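Local coordinates for putative lipoprotein (Bacteroides fragilis, PDB 3NQI) that is of unknown function but, as a putative lipoprotein, is probably held at a membrane by a lipid anchor, at residues Tyr51-Val56 / Thr72-Pro77; Ala13-Val18 / Ala47-Ile52. One frame throughout, in Å; residues are numbered along the deposited sequence.

Contact 1 (Tyr51-Val56 / Thr72-Pro77); sequences YIYCQV and TLLADP. With CD (cadmium ion), chain F.
Ile52 and Leu73 meet on the buried face of this strand pair, where Leu73 CD2 lies 3.8 Å from Ile52 CB, the two side chains crossing at about a right angle. Leu73 CG stands anti to its carbonyl carbon (chi1 -66°), a turn that swings the isopropyl end back toward the partner strand. Pro77 CB approaches Ile52 CG2 from the far end of the segment, and Phe27 touches all three residues, closing the apolar patch. Next to it the backbones are firmly joined: Gln55 and Thr72 form a hydrogen-bonded antiparallel pair, with Thr72 N to Gln55 O at 2.8 Å and Gln55 N to Thr72 O at 2.9 Å. Leu74 N adds a nearly straight bond to Tyr53 O (2.8 Å, 169° at the hydrogen). On the opposite face Leu74 lays its CB over the Tyr53 ring as a CH-pi contact, 4.0 Å from the ring centroid, while its CD1 reaches the phenol end and Gln55 CB. Ala75 CB sits at the ring edge, and the Tyr53 hydroxyl is engaged by Gln11.

Beyond Leu74 the join turns watery. One water links Tyr53 N to Ala75 O; another donates to both Tyr51 O and Asp76 O, bridging backbone atoms that are not directly bonded to each other. Farther out, Asp76 points away from the partner, and its OD1 binds a cadmium ion at 2.2 Å, with four waters and one atom from outside the segments filling the shell. Thus a directly bonded half, with its apolar side buried, gives way to a water-bridged one. The pairing of Cys54 with Leu73 and Gln55 with Thr72 is that of an antiparallel beta hairpin, strands 49-56 and 68-73, with an exposed, metal-binding bend following the second arm.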
loop_
_atom_site.group_PDB
_atom_site.type_symbol
_atom_site.label_atom_id
_atom_site.label_comp_id
_atom_site.label_asym_id
_atom_site.label_seq_id
_atom_site.Cartn_x
_atom_site.Cartn_y
_atom_site.Cartn_z
ATOM N N TYR A 51 -0.023 5.556 8.155
ATOM C CA TYR A 51 0.661 4.764 9.178
ATOM C C TYR A 51 0.933 5.675 10.399
ATOM O O TYR A 51 1.550 6.743 10.276
ATOM C CB TYR A 51 1.964 4.206 8.610
ATOM C CG TYR A 51 2.724 3.341 9.572
ATOM C CD1 TYR A 51 2.365 2.023 9.769
ATOM C CD2 TYR A 51 3.818 3.851 10.289
ATOM C CE1 TYR A 51 3.072 1.197 10.662
ATOM C CE2 TYR A 51 4.537 3.033 11.170
ATOM C CZ TYR A 51 4.158 1.713 11.336
ATOM O OH TYR A 51 4.832 0.907 12.217
ATOM N N ILE A 52 0.483 5.276 11.575
ATOM C CA ILE A 52 0.732 6.062 12.781
ATOM C C ILE A 52 1.440 5.229 13.820
ATOM O O ILE A 52 1.385 4.014 13.774
ATOM C CB ILE A 52 -0.558 6.674 13.394
ATOM C CG1 ILE A 52 -1.545 5.621 13.891
ATOM C CG2 ILE A 52 -1.237 7.657 12.370
ATOM C CD1 ILE A 52 -2.796 6.279 14.547
ATOM N N TYR A 53 2.092 5.933 14.724
ATOM C CA TYR A 53 2.768 5.401 15.854
ATOM C C TYR A 53 2.204 6.185 17.040
ATOM O O TYR A 53 2.296 7.412 17.109
ATOM C CB TYR A 53 4.285 5.569 15.634
ATOM C CG TYR A 53 5.102 5.196 16.831
ATOM C CD1 TYR A 53 4.668 4.201 17.705
ATOM C CD2 TYR A 53 6.297 5.861 17.128
ATOM C CE1 TYR A 53 5.386 3.868 18.809
ATOM C CE2 TYR A 53 7.036 5.527 18.260
ATOM C CZ TYR A 53 6.561 4.532 19.093
ATOM O OH TYR A 53 7.237 4.156 20.223
ATOM N N CYS A 54 1.596 5.484 17.980
ATOM C CA CYS A 54 0.849 6.168 18.991
ATOM C C CYS A 54 0.865 5.491 20.363
ATOM O O CYS A 54 1.337 4.344 20.537
ATOM C CB CYS A 54 -0.600 6.367 18.509
ATOM S SG CYS A 54 -1.639 4.863 18.513
ATOM N N GLN A 55 0.379 6.241 21.346
ATOM C CA GLN A 55 0.079 5.648 22.645
ATOM C C GLN A 55 -1.329 6.027 23.119
ATOM O O GLN A 55 -1.872 7.073 22.751
ATOM C CB GLN A 55 1.192 5.917 23.675
ATOM C CG GLN A 55 1.223 7.242 24.371
ATOM C CD GLN A 55 2.359 7.327 25.386
ATOM O OE1 GLN A 55 3.277 6.507 25.391
ATOM N NE2 GLN A 55 2.290 8.318 26.250
ATOM N N VAL A 56 -1.935 5.131 23.896
ATOM C CA VAL A 56 -3.269 5.345 24.437
ATOM C C VAL A 56 -3.120 6.229 25.668
ATOM O O VAL A 56 -2.244 5.993 26.512
ATOM C CB VAL A 56 -3.962 3.999 24.805
ATOM C CG1 VAL A 56 -5.296 4.267 25.468
ATOM C CG2 VAL A 56 -4.132 3.135 23.556
ATOM N N THR A 72 -2.246 9.765 21.917
ATOM C CA THR A 72 -1.162 10.701 21.685
ATOM C C THR A 72 -0.284 10.119 20.579
ATOM O O THR A 72 0.255 9.039 20.722
ATOM C CB THR A 72 -0.370 10.917 23.009
ATOM O OG1 THR A 72 -1.240 11.545 23.953
ATOM C CG2 THR A 72 0.887 11.793 22.794
ATOM N N LEU A 73 -0.158 10.842 19.463
ATOM C CA LEU A 73 0.745 10.455 18.411
ATOM C C LEU A 73 2.159 10.648 18.912
ATOM O O LEU A 73 2.480 11.677 19.537
ATOM C CB LEU A 73 0.495 11.287 17.142
ATOM C CG LEU A 73 -0.880 10.990 16.520
ATOM C CD1 LEU A 73 -1.375 12.115 15.627
ATOM C CD2 LEU A 73 -0.826 9.650 15.716
ATOM N N LEU A 74 2.995 9.646 18.655
ATOM C CA LEU A 74 4.404 9.663 19.036
ATOM C C LEU A 74 5.367 10.006 17.861
ATOM O O LEU A 74 6.584 10.102 18.048
ATOM C CB LEU A 74 4.740 8.315 19.672
ATOM C CG LEU A 74 4.051 8.034 21.022
ATOM C CD1 LEU A 74 4.358 6.603 21.512
ATOM C CD2 LEU A 74 4.448 9.040 22.109
ATOM N N ALA A 75 4.835 10.179 16.653
ATOM C CA ALA A 75 5.648 10.564 15.508
ATOM C C ALA A 75 4.714 11.276 14.591
ATOM O O ALA A 75 3.507 11.133 14.729
ATOM C CB ALA A 75 6.219 9.349 14.807
ATOM N N ASP A 76 5.260 12.031 13.645
ATOM C CA ASP A 76 4.409 12.673 12.647
ATOM C C ASP A 76 3.680 11.620 11.781
ATOM O O ASP A 76 4.317 10.771 11.168
ATOM C CB ASP A 76 5.235 13.620 11.795
ATOM C CG ASP A 76 4.384 14.469 10.856
ATOM O OD1 ASP A 76 3.187 14.847 11.141
ATOM O OD2 ASP A 76 4.987 14.824 9.822
ATOM N N PRO A 77 2.348 11.679 11.714
ATOM C CA PRO A 77 1.651 10.652 10.928
ATOM C C PRO A 77 2.139 10.614 9.482
ATOM O O PRO A 77 2.497 11.636 8.927
ATOM C CB PRO A 77 0.175 11.091 10.994
ATOM C CG PRO A 77 0.064 11.928 12.186
ATOM C CD PRO A 77 1.408 12.547 12.438
HETATM CD CD CD F . 2.076 16.017 9.643
HETATM O O HOH W 1 3.996 7.870 11.228
HETATM O O HOH W 2 2.382 8.720 13.713
HETATM O O HOH W 3 3.963 16.457 8.313
HETATM O O HOH W 4 1.736 14.067 8.108
HETATM O O HOH W 5 1.139 17.012 8.057
HETATM O O HOH W 6 2.799 18.214 10.544
#

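Contact 2 (Ala13-Val18 / Ala47-Ile52); sequences AGVVKV and ARMAYI
Val16 and Ala50 are joined by reciprocal backbone hydrogen bonds, Val16 N to Ala50 O and Ala50 N to Val16 O, both 2.9 Å. Gly14 and Ile52 repeat the pattern two residues along, each amide reaching the other's carbonyl. At the opposite end Val18 N donates to Arg48 O (3.0 Å), but from 39° above the carbonyl plane, a less regular approach at the point where the second segment enters its strand. A water donates to the same Arg48 O and to Val18 O, tying the two carbonyls together.

Around these bonds the side chains sort onto two faces. On the one with Val15, Lys17, Met49 and Tyr51, the selenomethionine Met49 bends at chi2 and chi3 and folds over the neighbouring strand, bringing SE to 3.6 Å from Lys17 CA and its methyl to Val15; the methyl contact is too short for its detail to be trusted. The Tyr51 ring, carried out by CG anti to the backbone N (chi1 -178°), lies obliquely along the Gly14 backbone, its CE1 3.6 Å from Gly14 N, and reaches Ala13 CB with its phenol end. Gly14 is almost fully extended, with backbone angles at which a side chain would be jammed against the carbonyl oxygen of Ala13. On the other face Val18 CG2 packs 3.5 Å from Ala50 CB, and Val16 CG1 meets Ile52 CD1 at 4.0 Å with the two side chains at right angles.

The pair is covered differently on its two sides. Phe27 and Val25 of strand 24-28, with Leu45 from a loop, pack against Val16, Val18, Ala50 and Ile52; on the other, Ile80 of strand 78-87 touches Val15, Met49 and Tyr51, and Phe191 of strand 186-195 packs on Val15. Asp81 of strand 78-87 accepts hydrogen bonds from the amides of Arg48 and Met49, fastening the start of strand 49-56 to its next neighbour.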
loop_
_atom_site.group_PDB
_atom_site.type_symbol
_atom_site.label_atom_id
_atom_site.label_comp_id
_atom_site.label_asym_id
_atom_site.label_seq_id
_atom_site.Cartn_x
_atom_site.Cartn_y
_atom_site.Cartn_z
ATOM N N ALA A 13 1.657 0.838 16.640
ATOM C CA ALA A 13 1.886 1.435 15.316
ATOM C C ALA A 13 1.064 0.614 14.388
ATOM O O ALA A 13 0.832 -0.571 14.671
ATOM C CB ALA A 13 3.340 1.396 14.938
ATOM N N GLY A 14 0.611 1.204 13.292
ATOM C CA GLY A 14 -0.149 0.451 12.325
ATOM C C GLY A 14 -0.847 1.357 11.320
ATOM O O GLY A 14 -0.827 2.579 11.436
ATOM N N VAL A 15 -1.545 0.697 10.420
ATOM C CA VAL A 15 -2.214 1.310 9.290
ATOM C C VAL A 15 -3.607 1.704 9.770
ATOM O O VAL A 15 -4.283 0.935 10.419
ATOM C CB VAL A 15 -2.273 0.311 8.136
ATOM C CG1 VAL A 15 -3.153 0.811 7.060
ATOM C CG2 VAL A 15 -0.826 0.051 7.636
ATOM N N VAL A 16 -4.033 2.901 9.408
ATOM C CA VAL A 16 -5.335 3.426 9.810
ATOM C C VAL A 16 -5.948 4.233 8.699
ATOM O O VAL A 16 -5.269 4.745 7.866
ATOM C CB VAL A 16 -5.239 4.383 11.045
ATOM C CG1 VAL A 16 -4.768 3.659 12.243
ATOM C CG2 VAL A 16 -4.353 5.643 10.732
ATOM N N LYS A 17 -7.269 4.360 8.718
ATOM C CA LYS A 17 -7.958 5.249 7.823
ATOM C C LYS A 17 -7.904 6.642 8.477
ATOM O O LYS A 17 -7.888 6.755 9.692
ATOM C CB LYS A 17 -9.410 4.820 7.678
ATOM C CG LYS A 17 -10.227 5.701 6.771
ATOM C CD LYS A 17 -11.703 5.319 6.812
ATOM C CE LYS A 17 -12.505 6.208 5.861
ATOM N NZ LYS A 17 -13.790 5.572 5.455
ATOM N N VAL A 18 -7.853 7.686 7.648
ATOM C CA VAL A 18 -7.778 9.058 8.115
ATOM C C VAL A 18 -9.174 9.676 7.975
ATOM O O VAL A 18 -9.750 9.646 6.883
ATOM C CB VAL A 18 -6.763 9.839 7.227
ATOM C CG1 VAL A 18 -6.713 11.358 7.600
ATOM C CG2 VAL A 18 -5.356 9.107 7.273
ATOM N N ALA A 47 -4.434 12.845 3.772
ATOM C CA ALA A 47 -4.292 11.525 3.166
ATOM C C ALA A 47 -5.605 10.839 3.410
ATOM O O ALA A 47 -6.379 11.269 4.259
ATOM C CB ALA A 47 -3.129 10.754 3.818
ATOM N N ARG A 48 -5.853 9.777 2.672
ATOM C CA ARG A 48 -7.036 8.961 2.870
ATOM C C ARG A 48 -6.675 7.871 3.847
ATOM O O ARG A 48 -7.490 7.496 4.707
ATOM C CB ARG A 48 -7.514 8.403 1.527
ATOM C CG ARG A 48 -9.016 8.091 1.492
ATOM C CD ARG A 48 -9.475 7.323 0.255
ATOM N NE ARG A 48 -8.768 6.062 0.165
ATOM C CZ ARG A 48 -9.011 4.954 0.879
ATOM N NH1 ARG A 48 -10.002 4.855 1.769
ATOM N NH2 ARG A 48 -8.226 3.911 0.686
HETATM N N MSE A 49 -5.426 7.374 3.764
HETATM C CA MSE A 49 -4.928 6.327 4.658
HETATM C C MSE A 49 -3.546 6.667 5.230
HETATM O O MSE A 49 -2.795 7.328 4.593
HETATM C CB MSE A 49 -4.807 5.007 3.885
HETATM C CG MSE A 49 -6.101 4.422 3.344
HETATM SE SE MSE A 49 -7.095 3.485 4.769
HETATM C CE MSE A 49 -5.874 2.223 5.858
ATOM N N ALA A 50 -3.178 6.160 6.421
ATOM C CA ALA A 50 -1.926 6.562 7.071
ATOM C C ALA A 50 -1.308 5.445 7.882
ATOM O O ALA A 50 -1.970 4.478 8.135
ATOM C CB ALA A 50 -2.160 7.818 8.056
ATOM N N TYR A 51 -0.023 5.556 8.155
ATOM C CA TYR A 51 0.661 4.764 9.178
ATOM C C TYR A 51 0.933 5.675 10.399
ATOM O O TYR A 51 1.550 6.743 10.276
ATOM C CB TYR A 51 1.964 4.206 8.610
ATOM C CG TYR A 51 2.724 3.341 9.572
ATOM C CD1 TYR A 51 2.365 2.023 9.769
ATOM C CD2 TYR A 51 3.818 3.851 10.289
ATOM C CE1 TYR A 51 3.072 1.197 10.662
ATOM C CE2 TYR A 51 4.537 3.033 11.170
ATOM C CZ TYR A 51 4.158 1.713 11.336
ATOM O OH TYR A 51 4.832 0.907 12.217
ATOM N N ILE A 52 0.483 5.276 11.575
ATOM C CA ILE A 52 0.732 6.062 12.781
ATOM C C ILE A 52 1.440 5.229 13.820
ATOM O O ILE A 52 1.385 4.014 13.774
ATOM C CB ILE A 52 -0.558 6.674 13.394
ATOM C CG1 ILE A 52 -1.545 5.621 13.891
ATOM C CG2 ILE A 52 -1.237 7.657 12.370
ATOM C CD1 ILE A 52 -2.796 6.279 14.547
HETATM O O HOH W 7 -10.284 8.072 4.461
#

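In the fold
Strand 49-56 is common to both contacts, which share Tyr51 and Ile52 and have centres 10 Å apart. Along the chain the order is 13-18, 47-52, 51-56 and 72-77, so contact 2 finishes where contact 1 begins. Strand 11-21 pairs along one edge of the shared strand, while strands 68-73 and 78-87 pair along the other. The two contacts touch directly, Ala13 CB lying 4.1 Å from Tyr53 CA. The centre of contact 2 lies about 11 Å from the centre of the chain and that of contact 1 about 19 Å, so the shared strand leads away from the centre of the chain, toward the cadmium-binding bend.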